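Local atomic coordinates of Lmo0812 protein (Listeria monocytogenes serovar 1/2a, PDB entry 4YF1), a protein that probably acts as a hydrolase of the HD-domain superfamily, perhaps removing the 3'-diphosphate from guanosine-3',5'-bis(diphosphate). Residues Thr126-Ala131 against Ser141-Gly146; Leu116-Lys121 against Asp175-Leu180. All blocks are in the same frame, centred on the assembly; numbering follows the deposited sequence.

Contact 1 (Thr126-Ala131 against Ser141-Gly146)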
loop_
_atom_site.group_PDB
_atom_site.type_symbol
_atom_site.label_atom_id
_atom_site.label_comp_id
_atom_site.label_asym_id
_atom_site.label_seq_id
_atom_site.Cartn_x
_atom_site.Cartn_y
_atom_site.Cartn_z
ATOM N N THR A 126 15.281 -11.950 -5.674
ATOM C CA THR A 126 15.730 -11.089 -6.759
ATOM C C THR A 126 16.913 -10.237 -6.247
ATOM O O THR A 126 17.930 -10.114 -6.940
ATOM C CB THR A 126 14.596 -10.217 -7.270
ATOM O OG1 THR A 126 13.602 -11.080 -7.849
ATOM C CG2 THR A 126 15.088 -9.228 -8.314
ATOM N N SER A 127 16.795 -9.695 -5.037
ATOM C CA SER A 127 17.888 -8.889 -4.466
ATOM C C SER A 127 19.107 -9.744 -4.133
ATOM O O SER A 127 20.245 -9.269 -4.248
ATOM C CB SER A 127 17.417 -8.122 -3.229
ATOM O OG SER A 127 16.343 -7.259 -3.601
ATOM N N VAL A 128 18.874 -10.989 -3.716
ATOM C CA VAL A 128 19.961 -11.912 -3.427
ATOM C C VAL A 128 20.734 -12.217 -4.717
ATOM O O VAL A 128 21.957 -12.099 -4.733
ATOM C CB VAL A 128 19.477 -13.230 -2.775
ATOM C CG1 VAL A 128 20.628 -14.221 -2.664
ATOM C CG2 VAL A 128 18.860 -12.966 -1.401
ATOM N N LYS A 129 20.033 -12.593 -5.792
ATOM C CA LYS A 129 20.699 -12.902 -7.082
ATOM C C LYS A 129 21.581 -11.735 -7.555
ATOM O O LYS A 129 22.714 -11.934 -8.036
ATOM C CB LYS A 129 19.677 -13.254 -8.169
ATOM C CG LYS A 129 20.287 -13.479 -9.557
ATOM C CD LYS A 129 19.203 -13.629 -10.611
ATOM C CE LYS A 129 19.770 -13.664 -12.026
ATOM N NZ LYS A 129 20.631 -14.854 -12.245
ATOM N N TYR A 130 21.035 -10.528 -7.412
ATOM C CA TYR A 130 21.719 -9.295 -7.769
ATOM C C TYR A 130 23.019 -9.158 -6.962
ATOM O O TYR A 130 24.086 -8.844 -7.524
ATOM C CB TYR A 130 20.783 -8.107 -7.510
ATOM C CG TYR A 130 21.313 -6.769 -7.954
ATOM C CD1 TYR A 130 22.141 -6.012 -7.116
ATOM C CD2 TYR A 130 20.965 -6.236 -9.200
ATOM C CE1 TYR A 130 22.627 -4.781 -7.515
ATOM C CE2 TYR A 130 21.448 -5.000 -9.609
ATOM C CZ TYR A 130 22.282 -4.280 -8.759
ATOM O OH TYR A 130 22.764 -3.054 -9.142
ATOM N N ALA A 131 22.941 -9.422 -5.657
ATOM C CA ALA A 131 24.127 -9.336 -4.787
ATOM C C ALA A 131 25.180 -10.383 -5.156
ATOM O O ALA A 131 26.371 -10.066 -5.241
ATOM C CB ALA A 131 23.737 -9.472 -3.330
ATOM N N SER A 141 28.964 -18.083 1.836
ATOM C CA SER A 141 29.302 -17.108 2.877
ATOM C C SER A 141 28.302 -15.977 2.972
ATOM O O SER A 141 28.336 -15.201 3.917
ATOM C CB SER A 141 30.675 -16.469 2.576
ATOM O OG SER A 141 31.726 -17.429 2.436
ATOM N N TYR A 142 27.382 -15.903 2.020
ATOM C CA TYR A 142 26.466 -14.784 1.957
ATOM C C TYR A 142 25.401 -14.663 3.039
ATOM O O TYR A 142 25.168 -13.565 3.544
ATOM C CB TYR A 142 25.768 -14.796 0.599
ATOM C CG TYR A 142 24.807 -13.652 0.412
ATOM C CD1 TYR A 142 25.266 -12.368 0.103
ATOM C CD2 TYR A 142 23.438 -13.850 0.536
ATOM C CE1 TYR A 142 24.378 -11.313 -0.071
ATOM C CE2 TYR A 142 22.544 -12.810 0.375
ATOM C CZ TYR A 142 23.012 -11.547 0.063
ATOM O OH TYR A 142 22.100 -10.530 -0.104
ATOM N N PHE A 143 24.748 -15.770 3.392
ATOM C CA PHE A 143 23.587 -15.706 4.321
ATOM C C PHE A 143 23.929 -15.723 5.807
ATOM O O PHE A 143 24.599 -16.654 6.292
ATOM C CB PHE A 143 22.651 -16.866 4.041
ATOM C CG PHE A 143 22.047 -16.836 2.667
ATOM C CD1 PHE A 143 20.965 -16.004 2.399
ATOM C CD2 PHE A 143 22.513 -17.671 1.663
ATOM C CE1 PHE A 143 20.384 -15.987 1.141
ATOM C CE2 PHE A 143 21.945 -17.650 0.396
ATOM C CZ PHE A 143 20.870 -16.809 0.139
ATOM N N LYS A 144 23.415 -14.742 6.546
ATOM C CA LYS A 144 23.646 -14.703 7.987
ATOM C C LYS A 144 23.088 -15.946 8.689
ATOM O O LYS A 144 23.674 -16.403 9.681
ATOM C CB LYS A 144 23.097 -13.413 8.636
ATOM C CG LYS A 144 23.421 -13.264 10.128
ATOM C CD LYS A 144 24.934 -13.318 10.400
ATOM C CE LYS A 144 25.292 -13.254 11.874
ATOM N NZ LYS A 144 24.794 -12.018 12.537
ATOM N N ARG A 145 21.963 -16.493 8.196
ATOM C CA ARG A 145 21.408 -17.706 8.799
ATOM C C ARG A 145 22.076 -18.971 8.213
ATOM O O ARG A 145 21.694 -20.093 8.541
ATOM C CB ARG A 145 19.885 -17.779 8.539
ATOM C CG ARG A 145 19.102 -18.237 9.746
ATOM C CD ARG A 145 19.245 -17.252 10.897
ATOM N NE ARG A 145 19.083 -15.868 10.423
ATOM C CZ ARG A 145 19.706 -14.796 10.922
ATOM N NH1 ARG A 145 20.641 -14.908 11.893
ATOM N NH2 ARG A 145 19.464 -13.599 10.375
ATOM N N GLY A 146 23.036 -18.786 7.308
ATOM C CA GLY A 146 23.732 -19.906 6.702
ATOM C C GLY A 146 23.043 -20.454 5.471
ATOM O O GLY A 146 21.806 -20.403 5.339
#
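The connection that follows helix 111-132 in an all-helical HD-type domain brings V128 and A131 of that helix against Y142 and F143, in the segment leading into a type I turn. The two backbones stay well separated, the nearest CA atoms being those of V128 and Y142 at 8.9 Å, so the aromatic rings bridge the gap. Both atoms of the V128 fork take part. CG1, placed anti to the backbone N (chi1 173°), reaches the two rings at once, lying 3.9 Å from Y142 CE2 and 3.8 Å from F143 CZ. CG2 comes to 4.1 Å from the same Y142 CE2. One helical turn on, A131 CB meets the other flank of the tyrosine, 3.8 Å from Y142 CE1, with the phenol OH about equally near. F143 crosses V128 at about a right angle and approaches chiefly with its far end, CZ. The two rings also meet each other: Y142 CD2 stands 3.6 Å above the F143 ring plane, over its centre, while F143 CE1 lies in the plane of the tyrosine ring at its edge. This is edge-to-face, T-shaped geometry between consecutive residues. Beyond them the chain reverses in a type I beta turn, F143 to G146, closed by G146 N to F143 O at 2.8 Å; G146, with its positive phi of 87°, is the N-cap of helix 147-160. This partly exposed apolar contact joins the end of helix 111-132 to the turn before helix 147-160 in the all-helical HD-type domain.

Contact 2 (Leu116-Lys121 against Asp175-Leu180); sequences LIVADK and DEYARL
Y177 reaches from helix 172-184 across to V118 and K121 of helix 111-132, residues one turn apart, and carries the whole far side of this buried contact. Packing is tightest at the outer part of the ring, where K121 CB lies 3.4 Å from Y177 CE1 and 3.8 Å from CZ. Nearer the ring's root, V118 CG1 sits 3.9 Å from Y177 CB. With CG anti to its backbone N (chi1 177°), the tyrosine runs alongside K121, both side chains pointing the same way. The lysine chain then bends at chi2 (63°) and chi3 (-143°), carrying NZ away from helix 172-184 to a salt bridge with D120 OD2 at 3.0 Å, met nearly along the C-O axis. That aspartate is also hydrogen-bonded by H35 NE2 at OD1 and by H87 NE2 at OD2, the oxygen that K121 meets. On the loose side, D175, E176 and R179 of helix 172-184 are exposed and make no contact with 116-121. Helix 147-160 flanks Y177 through I157 and K158 and binds its OH through N154; V106 of helix 95-108 also touches V118 and I117, while helix 35-45 packs on L116 and A119.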
loop_
_atom_site.group_PDB
_atom_site.type_symbol
_atom_site.label_atom_id
_atom_site.label_comp_id
_atom_site.label_asym_id
_atom_site.label_seq_id
_atom_site.Cartn_x
_atom_site.Cartn_y
_atom_site.Cartn_z
ATOM N N LEU A 116 0.766 -14.119 -1.676
ATOM C CA LEU A 116 1.384 -13.131 -0.804
ATOM C C LEU A 116 2.761 -13.590 -0.342
ATOM O O LEU A 116 3.739 -12.796 -0.297
ATOM C CB LEU A 116 0.513 -12.913 0.404
ATOM C CG LEU A 116 -0.715 -12.077 0.041
ATOM C CD1 LEU A 116 -1.776 -12.321 1.112
ATOM C CD2 LEU A 116 -0.333 -10.609 -0.057
ATOM N N ILE A 117 2.831 -14.865 -0.011
ATOM C CA ILE A 117 4.112 -15.451 0.447
ATOM C C ILE A 117 5.102 -15.532 -0.711
ATOM O O ILE A 117 6.267 -15.151 -0.539
ATOM C CB ILE A 117 3.917 -16.853 1.052
ATOM C CG1 ILE A 117 3.112 -16.754 2.349
ATOM C CG2 ILE A 117 5.294 -17.515 1.325
ATOM C CD1 ILE A 117 2.633 -18.072 2.941
ATOM N N VAL A 118 4.694 -16.080 -1.853
ATOM C CA VAL A 118 5.648 -16.234 -2.965
ATOM C C VAL A 118 6.145 -14.870 -3.499
ATOM O O VAL A 118 7.346 -14.713 -3.737
ATOM C CB VAL A 118 5.113 -17.128 -4.072
ATOM C CG1 VAL A 118 6.087 -17.269 -5.198
ATOM C CG2 VAL A 118 4.700 -18.499 -3.551
ATOM N N ALA A 119 5.257 -13.883 -3.619
ATOM C CA ALA A 119 5.653 -12.558 -4.082
ATOM C C ALA A 119 6.694 -11.926 -3.155
ATOM O O ALA A 119 7.665 -11.318 -3.608
ATOM C CB ALA A 119 4.450 -11.651 -4.222
ATOM N N ASP A 120 6.470 -12.071 -1.859
ATOM C CA ASP A 120 7.404 -11.568 -0.859
ATOM C C ASP A 120 8.780 -12.246 -1.043
ATOM O O ASP A 120 9.808 -11.574 -1.056
ATOM C CB ASP A 120 6.866 -11.876 0.534
ATOM C CG ASP A 120 7.864 -11.503 1.653
ATOM O OD1 ASP A 120 8.265 -10.329 1.727
ATOM O OD2 ASP A 120 8.198 -12.375 2.465
ATOM N N LYS A 121 8.785 -13.562 -1.204
ATOM C CA LYS A 121 10.078 -14.307 -1.391
ATOM C C LYS A 121 10.752 -14.014 -2.697
ATOM O O LYS A 121 11.966 -14.030 -2.792
ATOM C CB LYS A 121 9.880 -15.813 -1.287
ATOM C CG LYS A 121 10.007 -16.310 0.116
ATOM C CD LYS A 121 8.961 -15.738 1.007
ATOM C CE LYS A 121 9.547 -15.477 2.368
ATOM N NZ LYS A 121 8.407 -15.232 3.301
ATOM N N ASP A 175 6.756 -19.358 -11.339
ATOM C CA ASP A 175 7.830 -19.923 -12.170
ATOM C C ASP A 175 9.125 -19.098 -12.041
ATOM O O ASP A 175 10.219 -19.666 -12.034
ATOM C CB ASP A 175 7.397 -20.001 -13.651
ATOM C CG ASP A 175 6.190 -20.926 -13.876
ATOM O OD1 ASP A 175 6.056 -21.919 -13.130
ATOM O OD2 ASP A 175 5.380 -20.665 -14.804
ATOM N N GLU A 176 8.997 -17.776 -11.917
ATOM C CA GLU A 176 10.164 -16.887 -11.751
ATOM C C GLU A 176 10.834 -17.202 -10.413
ATOM O O GLU A 176 12.056 -17.250 -10.316
ATOM C CB GLU A 176 9.842 -15.394 -11.725
ATOM C CG GLU A 176 9.278 -14.824 -12.988
ATOM C CD GLU A 176 8.851 -13.380 -12.813
ATOM O OE1 GLU A 176 9.691 -12.562 -12.341
ATOM O OE2 GLU A 176 7.685 -13.080 -13.178
ATOM N N TYR A 177 10.024 -17.376 -9.382
ATOM C CA TYR A 177 10.592 -17.747 -8.076
ATOM C C TYR A 177 11.282 -19.108 -8.146
ATOM O O TYR A 177 12.400 -19.253 -7.607
ATOM C CB TYR A 177 9.549 -17.743 -6.985
ATOM C CG TYR A 177 10.066 -18.181 -5.644
ATOM C CD1 TYR A 177 10.907 -17.368 -4.916
ATOM C CD2 TYR A 177 9.711 -19.404 -5.105
ATOM C CE1 TYR A 177 11.368 -17.757 -3.672
ATOM C CE2 TYR A 177 10.172 -19.809 -3.852
ATOM C CZ TYR A 177 10.999 -18.972 -3.153
ATOM O OH TYR A 177 11.454 -19.338 -1.924
ATOM N N ALA A 178 10.642 -20.095 -8.769
ATOM C CA ALA A 178 11.258 -21.430 -8.916
ATOM C C ALA A 178 12.641 -21.355 -9.600
ATOM O O ALA A 178 13.595 -21.987 -9.114
ATOM C CB ALA A 178 10.355 -22.380 -9.661
ATOM N N ARG A 179 12.744 -20.591 -10.703
ATOM C CA ARG A 179 14.008 -20.426 -11.420
ATOM C C ARG A 179 15.079 -19.787 -10.534
ATOM O O ARG A 179 16.230 -20.209 -10.561
ATOM C CB ARG A 179 13.844 -19.629 -12.726
ATOM C CG ARG A 179 13.060 -20.344 -13.817
ATOM C CD ARG A 179 13.165 -19.630 -15.173
ATOM N NE ARG A 179 12.838 -18.197 -15.120
ATOM C CZ ARG A 179 11.620 -17.667 -15.263
ATOM N NH1 ARG A 179 10.545 -18.427 -15.458
ATOM N NH2 ARG A 179 11.470 -16.351 -15.189
ATOM N N LEU A 180 14.700 -18.763 -9.762
ATOM C CA LEU A 180 15.641 -18.141 -8.838
ATOM C C LEU A 180 16.154 -19.110 -7.773
ATOM O O LEU A 180 17.361 -19.090 -7.440
ATOM C CB LEU A 180 15.064 -16.907 -8.147
ATOM C CG LEU A 180 15.244 -15.589 -8.849
ATOM C CD1 LEU A 180 14.387 -14.527 -8.218
ATOM C CD2 LEU A 180 16.705 -15.180 -8.803
#

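How the contacts relate
Contacts 1 and 2 lie in series along helix 111-132, their centres about 15 Å apart. They touch directly through L180 of contact 2: its CD2 packs 3.5 Å from K129 CD, and its CD1 lies 3.6 Å from T126 OG1. Helix 172-184 follows the shared helix further, with I184 on V128 and W183 forming a cation-pi pair with K129. Burial separates the two: contact 1 is a surface contact about 15 Å from the chain centre, contact 2 a buried one about 7 Å from it. Contact 2 also holds D120, whose side chain converges with those of H35, H59 and D60 in a pattern consistent with an HD-type site, although no metal is bound to them here.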